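Glycosyl hydrolase, family 38 (Enterococcus faecalis, PDB 5KBP) is a family 38 glycoside hydrolase that probably cleaves alpha-mannosidic linkages in carbohydrates. Local coordinates at residues A[543-547]-A[557-561]; A[674-680]-A[744-750]; A[708-712]-A[736-740]. All blocks are in the same frame, centred on the assembly; numbering follows the deposited sequence.

Interaction 1 of 3, residues A[543-547]-A[557-561]; sequences GSLTI and SKLLT. With SO4 (sulfate ion), chain K.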
ATOM      1  N   GLY A 543      37.473 -16.669  -7.567  1.00 76.17           N
ATOM      2  CA  GLY A 543      36.050 -16.681  -7.323  1.00 71.71           C
ATOM      3  C   GLY A 543      35.233 -17.076  -8.530  1.00 66.05           C
ATOM      4  O   GLY A 543      34.037 -17.360  -8.389  1.00 57.86           O
ATOM      5  N   SER A 544      35.846 -17.098  -9.710  1.00 61.29           N
ATOM      6  CA  SER A 544      35.190 -17.534 -10.928  1.00 63.77           C
ATOM      7  C   SER A 544      35.103 -19.058 -10.967  1.00 58.07           C
ATOM      8  O   SER A 544      35.756 -19.768 -10.198  1.00 56.77           O
ATOM      9  CB  SER A 544      35.934 -17.005 -12.154  1.00 66.46           C
ATOM     10  OG  SER A 544      37.300 -17.379 -12.120  1.00 71.76           O
ATOM     11  N   LEU A 545      34.284 -19.559 -11.885  1.00 54.96           N
ATOM     12  CA  LEU A 545      34.027 -20.985 -12.011  1.00 48.47           C
ATOM     13  C   LEU A 545      34.644 -21.525 -13.295  1.00 52.40           C
ATOM     14  O   LEU A 545      34.591 -20.875 -14.343  1.00 51.36           O
ATOM     15  CB  LEU A 545      32.525 -21.275 -12.004  1.00 47.48           C
ATOM     16  CG  LEU A 545      31.712 -20.701 -10.843  1.00 56.58           C
ATOM     17  CD1 LEU A 545      30.275 -21.179 -10.926  1.00 54.15           C
ATOM     18  CD2 LEU A 545      32.333 -21.077  -9.508  1.00 61.83           C
ATOM     19  N   THR A 546      35.228 -22.717 -13.200  1.00 50.37           N
ATOM     20  CA  THR A 546      35.700 -23.471 -14.357  1.00 53.85           C
ATOM     21  C   THR A 546      34.931 -24.786 -14.388  1.00 56.92           C
ATOM     22  O   THR A 546      35.159 -25.665 -13.550  1.00 64.69           O
ATOM     23  CB  THR A 546      37.208 -23.714 -14.290  1.00 62.61           C
ATOM     24  OG1 THR A 546      37.897 -22.462 -14.393  1.00 63.16           O
ATOM     25  CG2 THR A 546      37.650 -24.626 -15.427  1.00 67.91           C
ATOM     26  N   ILE A 547      34.018 -24.915 -15.347  1.00 56.58           N
ATOM     27  CA  ILE A 547      33.110 -26.052 -15.428  1.00 57.01           C
ATOM     28  C   ILE A 547      33.529 -26.939 -16.591  1.00 62.47           C
ATOM     29  O   ILE A 547      33.964 -26.445 -17.638  1.00 63.81           O
ATOM     30  CB  ILE A 547      31.646 -25.597 -15.590  1.00 60.45           C
ATOM     31  CG1 ILE A 547      31.363 -24.372 -14.717  1.00 66.47           C
ATOM     32  CG2 ILE A 547      30.694 -26.728 -15.234  1.00 58.18           C
ATOM     33  CD1 ILE A 547      31.488 -24.625 -13.237  1.00 70.68           C
ATOM     34  N   SER A 557      35.394 -21.356 -18.671  1.00 62.40           N
ATOM     35  CA  SER A 557      36.175 -20.719 -17.622  1.00 60.23           C
ATOM     36  C   SER A 557      35.715 -19.282 -17.417  1.00 63.29           C
ATOM     37  O   SER A 557      35.000 -18.710 -18.242  1.00 67.76           O
ATOM     38  CB  SER A 557      37.676 -20.749 -17.947  1.00 61.69           C
ATOM     39  OG  SER A 557      37.941 -20.097 -19.177  1.00 75.05           O
ATOM     40  N   LYS A 558      36.143 -18.709 -16.290  1.00 63.95           N
ATOM     41  CA  LYS A 558      35.833 -17.338 -15.887  1.00 68.70           C
ATOM     42  C   LYS A 558      34.333 -17.096 -15.735  1.00 72.25           C
ATOM     43  O   LYS A 558      33.864 -15.962 -15.878  1.00 64.25           O
ATOM     44  CB  LYS A 558      36.441 -16.321 -16.860  1.00 64.83           C
ATOM     45  CG  LYS A 558      37.954 -16.410 -16.968  1.00 65.37           C
ATOM     46  CD  LYS A 558      38.496 -15.416 -17.978  1.00 68.78           C
ATOM     47  CE  LYS A 558      40.005 -15.519 -18.085  1.00 70.86           C
ATOM     48  NZ  LYS A 558      40.573 -14.567 -19.075  1.00 72.86           N
ATOM     49  N   LEU A 559      33.570 -18.141 -15.435  1.00 72.73           N
ATOM     50  CA  LEU A 559      32.141 -17.992 -15.214  1.00 65.93           C
ATOM     51  C   LEU A 559      31.874 -17.406 -13.832  1.00 64.03           C
ATOM     52  O   LEU A 559      32.686 -17.538 -12.910  1.00 60.68           O
ATOM     53  CB  LEU A 559      31.437 -19.340 -15.361  1.00 59.08           C
ATOM     54  CG  LEU A 559      31.550 -20.008 -16.734  1.00 57.97           C
ATOM     55  CD1 LEU A 559      30.945 -21.403 -16.709  1.00 50.75           C
ATOM     56  CD2 LEU A 559      30.880 -19.151 -17.794  1.00 58.51           C
ATOM     57  N   LEU A 560      30.717 -16.754 -13.699  1.00 64.15           N
ATOM     58  CA  LEU A 560      30.304 -16.098 -12.456  1.00 58.14           C
ATOM     59  C   LEU A 560      31.292 -14.999 -12.062  1.00 63.31           C
ATOM     60  O   LEU A 560      31.805 -14.959 -10.941  1.00 63.72           O
ATOM     61  CB  LEU A 560      30.124 -17.116 -11.324  1.00 58.05           C
ATOM     62  CG  LEU A 560      29.322 -16.674 -10.098  1.00 56.57           C
ATOM     63  CD1 LEU A 560      27.853 -16.508 -10.456  1.00 52.07           C
ATOM     64  CD2 LEU A 560      29.500 -17.655  -8.946  1.00 53.25           C
ATOM     65  N   THR A 561      31.563 -14.102 -13.005  1.00 62.33           N
ATOM     66  CA  THR A 561      32.395 -12.930 -12.765  1.00 59.67           C
ATOM     67  C   THR A 561      31.499 -11.706 -12.635  1.00 62.60           C
ATOM     68  O   THR A 561      30.617 -11.485 -13.472  1.00 61.94           O
ATOM     69  CB  THR A 561      33.408 -12.731 -13.894  1.00 61.08           C
ATOM     70  OG1 THR A 561      34.336 -13.824 -13.905  1.00 68.50           O
ATOM     71  CG2 THR A 561      34.173 -11.428 -13.707  1.00 51.45           C
TER
HETATM   72  S   SO4 K 909      43.018 -16.925 -20.352  0.66135.43           S
HETATM   73  O1  SO4 K 909      41.829 -17.772 -20.335  0.66133.14           O
HETATM   74  O2  SO4 K 909      43.551 -16.807 -18.998  0.66133.88           O
HETATM   75  O3  SO4 K 909      44.027 -17.521 -21.222  0.66136.74           O
HETATM   76  O4  SO4 K 909      42.665 -15.600 -20.853  0.66134.17           O
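The flat groups that join Leu-545 to Leu-559 are their own peptide units. The carbonyl of Leu-545 receives Leu-559 N at its edge, in the carbonyl plane and on a lone pair, with 3.1 Å from that nitrogen to Leu-545 O. In the return bond Leu-545 N lies 2.8 Å from Leu-559 O, but it comes in tilted 28° from the carbonyl plane. The same Leu-559 O is also approached by Ser-544 CA at 3.2 Å, a CA-H...O contact. On the buried face the two leucines stand next to each other, with Leu-545 CB 4.0 Å from Leu-559 CB. Leu-559 CD1 meets Ile-547 CG1 at 3.6 Å, the two branched side chains crossing at about a right angle. Leu-545 CG rests against Leu-560 CB, and Phe-661 of strand 659-667 touches both residues, so bulky aliphatic groups suit these positions. Lys-558 points the other way: its fully extended chain, with chi2 to chi4 near 180°, carries NZ to 2.9 Å from O4 of a sulfate that probably came from the crystallisation liquor. The carbonyl oxygen of Lys-558 accepts from Thr-561 OG1, which stands above the carbonyl plane. Lys-558 has a positive phi of 60°, and it and Leu-559 both face Leu-545. This is a G1 beta bulge, here set in the antiparallel hairpin of strands 545-549 and 555-566.

Interaction 2 of 3, residues A[674-680]-A[744-750]; sequences LRVLFPT and GTIAVTL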
ATOM      1  N   LEU A 674      25.319  -3.367 -11.361  1.00 47.91           N
ATOM      2  CA  LEU A 674      26.077  -4.579 -11.078  1.00 44.32           C
ATOM      3  C   LEU A 674      25.539  -5.725 -11.922  1.00 45.12           C
ATOM      4  O   LEU A 674      24.327  -5.970 -11.943  1.00 38.74           O
ATOM      5  CB  LEU A 674      26.000  -4.940  -9.594  1.00 39.79           C
ATOM      6  CG  LEU A 674      26.730  -6.221  -9.187  1.00 47.22           C
ATOM      7  CD1 LEU A 674      28.240  -6.042  -9.287  1.00 43.27           C
ATOM      8  CD2 LEU A 674      26.321  -6.647  -7.787  1.00 45.19           C
ATOM      9  N   ARG A 675      26.438  -6.422 -12.613  1.00 46.14           N
ATOM     10  CA  ARG A 675      26.070  -7.544 -13.462  1.00 52.88           C
ATOM     11  C   ARG A 675      26.947  -8.744 -13.131  1.00 57.58           C
ATOM     12  O   ARG A 675      27.986  -8.624 -12.476  1.00 51.55           O
ATOM     13  CB  ARG A 675      26.214  -7.202 -14.954  1.00 53.94           C
ATOM     14  CG  ARG A 675      25.844  -5.774 -15.315  1.00 56.16           C
ATOM     15  CD  ARG A 675      26.681  -5.288 -16.488  1.00 57.10           C
ATOM     16  NE  ARG A 675      26.151  -5.720 -17.778  1.00 54.54           N
ATOM     17  CZ  ARG A 675      26.833  -5.662 -18.918  1.00 52.52           C
ATOM     18  NH1 ARG A 675      28.077  -5.203 -18.926  1.00 45.14           N
ATOM     19  NH2 ARG A 675      26.275  -6.070 -20.049  1.00 55.77           N
ATOM     20  N   VAL A 676      26.510  -9.912 -13.596  1.00 56.36           N
ATOM     21  CA  VAL A 676      27.271 -11.150 -13.495  1.00 56.44           C
ATOM     22  C   VAL A 676      27.546 -11.650 -14.907  1.00 54.77           C
ATOM     23  O   VAL A 676      26.670 -11.593 -15.778  1.00 50.76           O
ATOM     24  CB  VAL A 676      26.531 -12.213 -12.652  1.00 43.96           C
ATOM     25  CG1 VAL A 676      25.140 -12.485 -13.212  1.00 39.70           C
ATOM     26  CG2 VAL A 676      27.346 -13.495 -12.564  1.00 50.10           C
ATOM     27  N   LEU A 677      28.768 -12.120 -15.139  1.00 53.83           N
ATOM     28  CA  LEU A 677      29.242 -12.455 -16.474  1.00 57.70           C
ATOM     29  C   LEU A 677      29.384 -13.963 -16.631  1.00 64.73           C
ATOM     30  O   LEU A 677      29.780 -14.662 -15.693  1.00 65.30           O
ATOM     31  CB  LEU A 677      30.583 -11.773 -16.763  1.00 57.86           C
ATOM     32  CG  LEU A 677      30.570 -10.379 -17.403  1.00 58.29           C
ATOM     33  CD1 LEU A 677      29.626  -9.428 -16.679  1.00 59.69           C
ATOM     34  CD2 LEU A 677      31.979  -9.804 -17.445  1.00 42.93           C
ATOM     35  N   PHE A 678      29.061 -14.456 -17.827  1.00 59.84           N
ATOM     36  CA  PHE A 678      29.197 -15.874 -18.159  1.00 53.28           C
ATOM     37  C   PHE A 678      29.792 -16.001 -19.552  1.00 55.37           C
ATOM     38  O   PHE A 678      29.065 -16.093 -20.550  1.00 61.10           O
ATOM     39  CB  PHE A 678      27.853 -16.600 -18.081  1.00 50.44           C
ATOM     40  CG  PHE A 678      27.285 -16.684 -16.697  1.00 53.64           C
ATOM     41  CD1 PHE A 678      27.723 -17.657 -15.813  1.00 55.20           C
ATOM     42  CD2 PHE A 678      26.305 -15.799 -16.281  1.00 50.95           C
ATOM     43  CE1 PHE A 678      27.201 -17.741 -14.538  1.00 46.87           C
ATOM     44  CE2 PHE A 678      25.777 -15.878 -15.007  1.00 50.85           C
ATOM     45  CZ  PHE A 678      26.227 -16.850 -14.135  1.00 47.62           C
ATOM     46  N   PRO A 679      31.120 -16.003 -19.662  1.00 51.31           N
ATOM     47  CA  PRO A 679      31.755 -16.193 -20.976  1.00 53.06           C
ATOM     48  C   PRO A 679      31.466 -17.580 -21.527  1.00 56.64           C
ATOM     49  O   PRO A 679      31.873 -18.595 -20.955  1.00 65.31           O
ATOM     50  CB  PRO A 679      33.246 -15.996 -20.678  1.00 50.59           C
ATOM     51  CG  PRO A 679      33.286 -15.211 -19.409  1.00 51.08           C
ATOM     52  CD  PRO A 679      32.105 -15.685 -18.616  1.00 48.16           C
ATOM     53  N   THR A 680      30.755 -17.620 -22.656  1.00 59.84           N
ATOM     54  CA  THR A 680      30.421 -18.889 -23.291  1.00 62.64           C
ATOM     55  C   THR A 680      31.568 -19.447 -24.123  1.00 61.27           C
ATOM     56  O   THR A 680      31.629 -20.664 -24.332  1.00 64.53           O
ATOM     57  CB  THR A 680      29.183 -18.731 -24.177  1.00 59.48           C
ATOM     58  OG1 THR A 680      29.464 -17.812 -25.241  1.00 66.60           O
ATOM     59  CG2 THR A 680      28.006 -18.212 -23.362  1.00 58.41           C
ATOM     60  N   GLY A 744      30.812 -13.354 -26.965  1.00 65.48           N
ATOM     61  CA  GLY A 744      29.905 -14.399 -26.540  1.00 57.66           C
ATOM     62  C   GLY A 744      29.588 -14.417 -25.063  1.00 49.19           C
ATOM     63  O   GLY A 744      28.905 -15.340 -24.605  1.00 54.57           O
ATOM     64  N   THR A 745      30.052 -13.431 -24.302  1.00 53.86           N
ATOM     65  CA  THR A 745      29.796 -13.401 -22.868  1.00 57.58           C
ATOM     66  C   THR A 745      28.350 -13.007 -22.597  1.00 56.07           C
ATOM     67  O   THR A 745      27.888 -11.958 -23.055  1.00 49.98           O
ATOM     68  CB  THR A 745      30.746 -12.427 -22.180  1.00 53.08           C
ATOM     69  OG1 THR A 745      32.092 -12.904 -22.307  1.00 61.94           O
ATOM     70  CG2 THR A 745      30.391 -12.290 -20.705  1.00 43.89           C
ATOM     71  N   ILE A 746      27.638 -13.851 -21.858  1.00 56.55           N
ATOM     72  CA  ILE A 746      26.300 -13.512 -21.387  1.00 54.27           C
ATOM     73  C   ILE A 746      26.438 -12.715 -20.097  1.00 53.99           C
ATOM     74  O   ILE A 746      26.996 -13.206 -19.110  1.00 57.55           O
ATOM     75  CB  ILE A 746      25.449 -14.770 -21.167  1.00 51.82           C
ATOM     76  CG1 ILE A 746      25.390 -15.607 -22.446  1.00 49.85           C
ATOM     77  CG2 ILE A 746      24.051 -14.387 -20.719  1.00 42.76           C
ATOM     78  CD1 ILE A 746      24.594 -16.883 -22.294  1.00 49.32           C
ATOM     79  N   ALA A 747      25.938 -11.485 -20.104  1.00 51.88           N
ATOM     80  CA  ALA A 747      25.984 -10.606 -18.942  1.00 49.28           C
ATOM     81  C   ALA A 747      24.556 -10.368 -18.470  1.00 51.66           C
ATOM     82  O   ALA A 747      23.761  -9.736 -19.174  1.00 50.60           O
ATOM     83  CB  ALA A 747      26.682  -9.290 -19.277  1.00 44.25           C
ATOM     84  N   VAL A 748      24.230 -10.879 -17.286  1.00 53.70           N
ATOM     85  CA  VAL A 748      22.919 -10.689 -16.679  1.00 47.44           C
ATOM     86  C   VAL A 748      23.017  -9.557 -15.670  1.00 51.16           C
ATOM     87  O   VAL A 748      23.856  -9.595 -14.760  1.00 54.15           O
ATOM     88  CB  VAL A 748      22.416 -11.981 -16.011  1.00 44.40           C
ATOM     89  CG1 VAL A 748      21.113 -11.718 -15.271  1.00 43.74           C
ATOM     90  CG2 VAL A 748      22.234 -13.082 -17.047  1.00 39.38           C
ATOM     91  N   THR A 749      22.167  -8.546 -15.830  1.00 52.46           N
ATOM     92  CA  THR A 749      22.161  -7.404 -14.924  1.00 54.05           C
ATOM     93  C   THR A 749      21.456  -7.782 -13.628  1.00 54.48           C
ATOM     94  O   THR A 749      20.300  -8.217 -13.647  1.00 52.37           O
ATOM     95  CB  THR A 749      21.475  -6.205 -15.572  1.00 49.13           C
ATOM     96  OG1 THR A 749      22.173  -5.846 -16.769  1.00 51.16           O
ATOM     97  CG2 THR A 749      21.463  -5.020 -14.616  1.00 42.09           C
ATOM     98  N   LEU A 750      22.149  -7.607 -12.507  1.00 44.96           N
ATOM     99  CA  LEU A 750      21.576  -7.927 -11.206  1.00 51.19           C
ATOM    100  C   LEU A 750      20.794  -6.754 -10.623  1.00 50.44           C
ATOM    101  O   LEU A 750      19.663  -6.928 -10.158  1.00 44.00           O
ATOM    102  CB  LEU A 750      22.682  -8.359 -10.239  1.00 44.08           C
ATOM    103  CG  LEU A 750      23.512  -9.575 -10.656  1.00 50.05           C
ATOM    104  CD1 LEU A 750      24.561  -9.891  -9.603  1.00 47.98           C
ATOM    105  CD2 LEU A 750      22.616 -10.776 -10.906  1.00 47.09           C
TER
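Arg-675 lays its guanidinium over Ala-747, whose CB sits 3.2 Å above the plane and offset toward the rim, nearest NH2. Bends at chi2 and chi3 steer the arginine along the pair, from beside Thr-749 to over Ala-747, and the small alanine leaves room for the flat group. Thr-749 OG1 lies at the guanidinium edge, 4.1 Å from Arg-675 NE, but its hydrogen bond goes to Glu-737. The arginine's charge is met by salt bridges to Glu-563 and Glu-739, one from each flanking strand. The opposite face is largely apolar. Val-676 places CG1 between its backbone N and carbonyl carbon (chi1 56°), which brings that methyl to 3.9 Å from Val-748 CB and 3.8 Å from Leu-750 CD2. Phe-678 turns its ring edge to Ile-746 O, with CD2 3.9 Å from that oxygen. Farther along, Thr-680 crosses Ile-746 at about a right angle, CG2 to CG1 3.8 Å, while its OG1 donates to Gly-744 O at 2.6 Å from above the carbonyl plane. Gly-744 has a positive phi (82°), which glycine adopts easily. Backbone bonds such as Val-676 N to Val-748 O, 2.9 Å, zip the antiparallel pair. Strand 555-566 flanks 672-679, strand 737-740 flanks 745-753, and strands 727-732 and 772-783 of another sheet pack on the face of Val-676, Phe-678, Ile-746 and Val-748.

Interaction 3 of 3, residues A[708-712]-A[736-740]; sequences NPTNP and NEYEV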
ATOM      1  N   ASN A 708      24.095   3.011 -29.967  1.00 63.02           N
ATOM      2  CA  ASN A 708      24.316   2.736 -28.552  1.00 65.42           C
ATOM      3  C   ASN A 708      25.448   1.725 -28.395  1.00 66.37           C
ATOM      4  O   ASN A 708      25.418   0.668 -29.036  1.00 76.73           O
ATOM      5  CB  ASN A 708      23.026   2.206 -27.921  1.00 62.87           C
ATOM      6  CG  ASN A 708      23.059   2.208 -26.402  1.00 64.23           C
ATOM      7  OD1 ASN A 708      24.063   1.856 -25.784  1.00 68.77           O
ATOM      8  ND2 ASN A 708      21.946   2.598 -25.793  1.00 55.75           N
ATOM      9  N   PRO A 709      26.460   2.007 -27.568  1.00 61.08           N
ATOM     10  CA  PRO A 709      27.538   1.025 -27.362  1.00 61.47           C
ATOM     11  C   PRO A 709      27.087  -0.241 -26.653  1.00 69.45           C
ATOM     12  O   PRO A 709      27.850  -1.216 -26.627  1.00 73.73           O
ATOM     13  CB  PRO A 709      28.562   1.799 -26.522  1.00 57.84           C
ATOM     14  CG  PRO A 709      27.754   2.850 -25.826  1.00 57.23           C
ATOM     15  CD  PRO A 709      26.693   3.248 -26.809  1.00 57.50           C
ATOM     16  N   THR A 710      25.888  -0.260 -26.079  1.00 60.11           N
ATOM     17  CA  THR A 710      25.330  -1.450 -25.461  1.00 60.08           C
ATOM     18  C   THR A 710      24.089  -1.889 -26.226  1.00 59.73           C
ATOM     19  O   THR A 710      23.496  -1.120 -26.988  1.00 53.82           O
ATOM     20  CB  THR A 710      24.972  -1.209 -23.986  1.00 59.86           C
ATOM     21  OG1 THR A 710      23.954  -0.204 -23.897  1.00 54.92           O
ATOM     22  CG2 THR A 710      26.197  -0.758 -23.204  1.00 55.51           C
ATOM     23  N   ASN A 711      23.700  -3.143 -26.011  1.00 65.60           N
ATOM     24  CA  ASN A 711      22.506  -3.724 -26.625  1.00 61.37           C
ATOM     25  C   ASN A 711      21.716  -4.470 -25.557  1.00 57.23           C
ATOM     26  O   ASN A 711      21.685  -5.706 -25.537  1.00 58.14           O
ATOM     27  CB  ASN A 711      22.885  -4.648 -27.784  1.00 62.88           C
ATOM     28  CG  ASN A 711      21.676  -5.179 -28.527  1.00 57.86           C
ATOM     29  OD1 ASN A 711      20.606  -4.569 -28.513  1.00 57.03           O
ATOM     30  ND2 ASN A 711      21.839  -6.322 -29.183  1.00 58.48           N
ATOM     31  N   PRO A 712      21.066  -3.744 -24.647  1.00 58.41           N
ATOM     32  CA  PRO A 712      20.291  -4.415 -23.594  1.00 54.20           C
ATOM     33  C   PRO A 712      19.003  -5.001 -24.153  1.00 54.42           C
ATOM     34  O   PRO A 712      18.247  -4.322 -24.852  1.00 54.50           O
ATOM     35  CB  PRO A 712      20.016  -3.293 -22.587  1.00 49.83           C
ATOM     36  CG  PRO A 712      20.017  -2.053 -23.413  1.00 50.01           C
ATOM     37  CD  PRO A 712      21.028  -2.277 -24.509  1.00 52.01           C
ATOM     38  N   ASN A 736      15.650  -9.513 -15.455  1.00 42.66           N
ATOM     39  CA  ASN A 736      15.064  -9.483 -16.788  1.00 51.44           C
ATOM     40  C   ASN A 736      15.880  -8.699 -17.810  1.00 50.36           C
ATOM     41  O   ASN A 736      15.475  -8.637 -18.976  1.00 52.81           O
ATOM     42  CB  ASN A 736      13.645  -8.909 -16.713  1.00 50.99           C
ATOM     43  CG  ASN A 736      12.742  -9.717 -15.800  1.00 55.10           C
ATOM     44  OD1 ASN A 736      12.188  -9.195 -14.833  1.00 55.62           O
ATOM     45  ND2 ASN A 736      12.595 -11.001 -16.100  1.00 60.96           N
ATOM     46  N   GLU A 737      17.005  -8.104 -17.422  1.00 44.59           N
ATOM     47  CA  GLU A 737      17.885  -7.421 -18.361  1.00 50.23           C
ATOM     48  C   GLU A 737      19.150  -8.241 -18.562  1.00 45.36           C
ATOM     49  O   GLU A 737      19.782  -8.666 -17.588  1.00 43.19           O
ATOM     50  CB  GLU A 737      18.252  -6.016 -17.877  1.00 54.08           C
ATOM     51  CG  GLU A 737      18.988  -5.196 -18.931  1.00 42.25           C
ATOM     52  CD  GLU A 737      19.587  -3.924 -18.374  1.00 53.14           C
ATOM     53  OE1 GLU A 737      20.778  -3.937 -18.001  1.00 57.09           O
ATOM     54  OE2 GLU A 737      18.864  -2.910 -18.304  1.00 51.41           O
ATOM     55  N   TYR A 738      19.521  -8.454 -19.823  1.00 41.79           N
ATOM     56  CA  TYR A 738      20.739  -9.170 -20.163  1.00 41.93           C
ATOM     57  C   TYR A 738      21.373  -8.520 -21.383  1.00 50.09           C
ATOM     58  O   TYR A 738      20.764  -7.685 -22.061  1.00 50.16           O
ATOM     59  CB  TYR A 738      20.469 -10.657 -20.435  1.00 38.63           C
ATOM     60  CG  TYR A 738      19.864 -10.927 -21.795  1.00 38.68           C
ATOM     61  CD1 TYR A 738      18.497 -10.813 -22.000  1.00 37.39           C
ATOM     62  CD2 TYR A 738      20.659 -11.296 -22.874  1.00 38.43           C
ATOM     63  CE1 TYR A 738      17.937 -11.059 -23.238  1.00 43.54           C
ATOM     64  CE2 TYR A 738      20.108 -11.539 -24.117  1.00 42.31           C
ATOM     65  CZ  TYR A 738      18.746 -11.421 -24.292  1.00 46.09           C
ATOM     66  OH  TYR A 738      18.193 -11.664 -25.527  1.00 43.65           O
ATOM     67  N   GLU A 739      22.610  -8.919 -21.663  1.00 48.09           N
ATOM     68  CA  GLU A 739      23.311  -8.484 -22.862  1.00 53.12           C
ATOM     69  C   GLU A 739      24.322  -9.551 -23.250  1.00 55.93           C
ATOM     70  O   GLU A 739      25.057 -10.051 -22.394  1.00 69.34           O
ATOM     71  CB  GLU A 739      24.015  -7.138 -22.645  1.00 57.30           C
ATOM     72  CG  GLU A 739      24.836  -6.677 -23.840  1.00 60.98           C
ATOM     73  CD  GLU A 739      25.434  -5.298 -23.645  1.00 69.12           C
ATOM     74  OE1 GLU A 739      25.698  -4.617 -24.657  1.00 64.65           O
ATOM     75  OE2 GLU A 739      25.636  -4.893 -22.481  1.00 70.27           O
ATOM     76  N   VAL A 740      24.347  -9.901 -24.530  1.00 49.18           N
ATOM     77  CA  VAL A 740      25.310 -10.853 -25.070  1.00 46.38           C
ATOM     78  C   VAL A 740      26.462 -10.046 -25.651  1.00 52.17           C
ATOM     79  O   VAL A 740      26.305  -9.366 -26.671  1.00 59.23           O
ATOM     80  CB  VAL A 740      24.673 -11.768 -26.123  1.00 48.80           C
ATOM     81  CG1 VAL A 740      25.676 -12.808 -26.594  1.00 47.43           C
ATOM     82  CG2 VAL A 740      23.429 -12.434 -25.558  1.00 51.34           C
TER
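An Asx turn at Asn-708 shapes the loop that presents Asn-711 to Glu-739 of strand 737-740, just before the loop itself becomes strand 713-714. Across the contact, Asn-711 N donates to Glu-739 OE1 at 2.8 Å along a fairly straight path, 161° at the hydrogen. It meets that oxygen from above the carboxylate plane, 57° out of it. Glu-739 can reach so far because its CG is anti to the backbone N (chi1 176°) and the rest of its chain is extended. On the way its CG passes 3.7 Å from Asn-711 O, and at the end OE1 lies 3.3 Å from Thr-710 CA, with the threonine side chain crossing the glutamate at about a right angle. Glutamate suits this place because its two oxygens can serve different partners: OE1 takes the loop amide, whereas OE2 is engaged by Arg-675, probably favouring the ionised acid.

The loop is itself well braced. Proline fits position 709 inside the turn, where no amide hydrogen is needed, and its ring rests on Trp-293; Asn-708 ND2 bonds to Gly-292 O. Farther along, Pro-712 sets its CB 4.2 Å from Glu-737 CG, and its CA 3.6 Å from Tyr-738 O. The carboxylate of Glu-737 bonds to Ser-301, Asn-298 and Thr-749, while its CG lies against the proline. Threonine adds a second bond to the Asx turn: Asn-708 OD1 is held from one face of its plane by both Thr-710 N and Thr-710 OG1, each at 2.8 Å.

Overall arrangement
All three contacts reach one curled antiparallel sheet within the family 38 C-terminal range. Interaction 1 comes first along the chain, whereas interaction 3 is nested inside the loop that interaction 2 closes. The centres of interactions 1 and 2 are about 11 Å apart, and strands 555-566 and 672-679 join them, with Thr-561 O and Leu-677 N probably hydrogen-bonded. The centres of interactions 2 and 3 are about 10 Å apart, and the two are joined where strand 745-753 of interaction 2 pairs with strand 737-740 of interaction 3. Interactions 1 and 3, with centres about 21 Å apart, do not touch. Together they trace the sheet from a local hairpin, through strands distant in sequence, to a loop near residues 292-301.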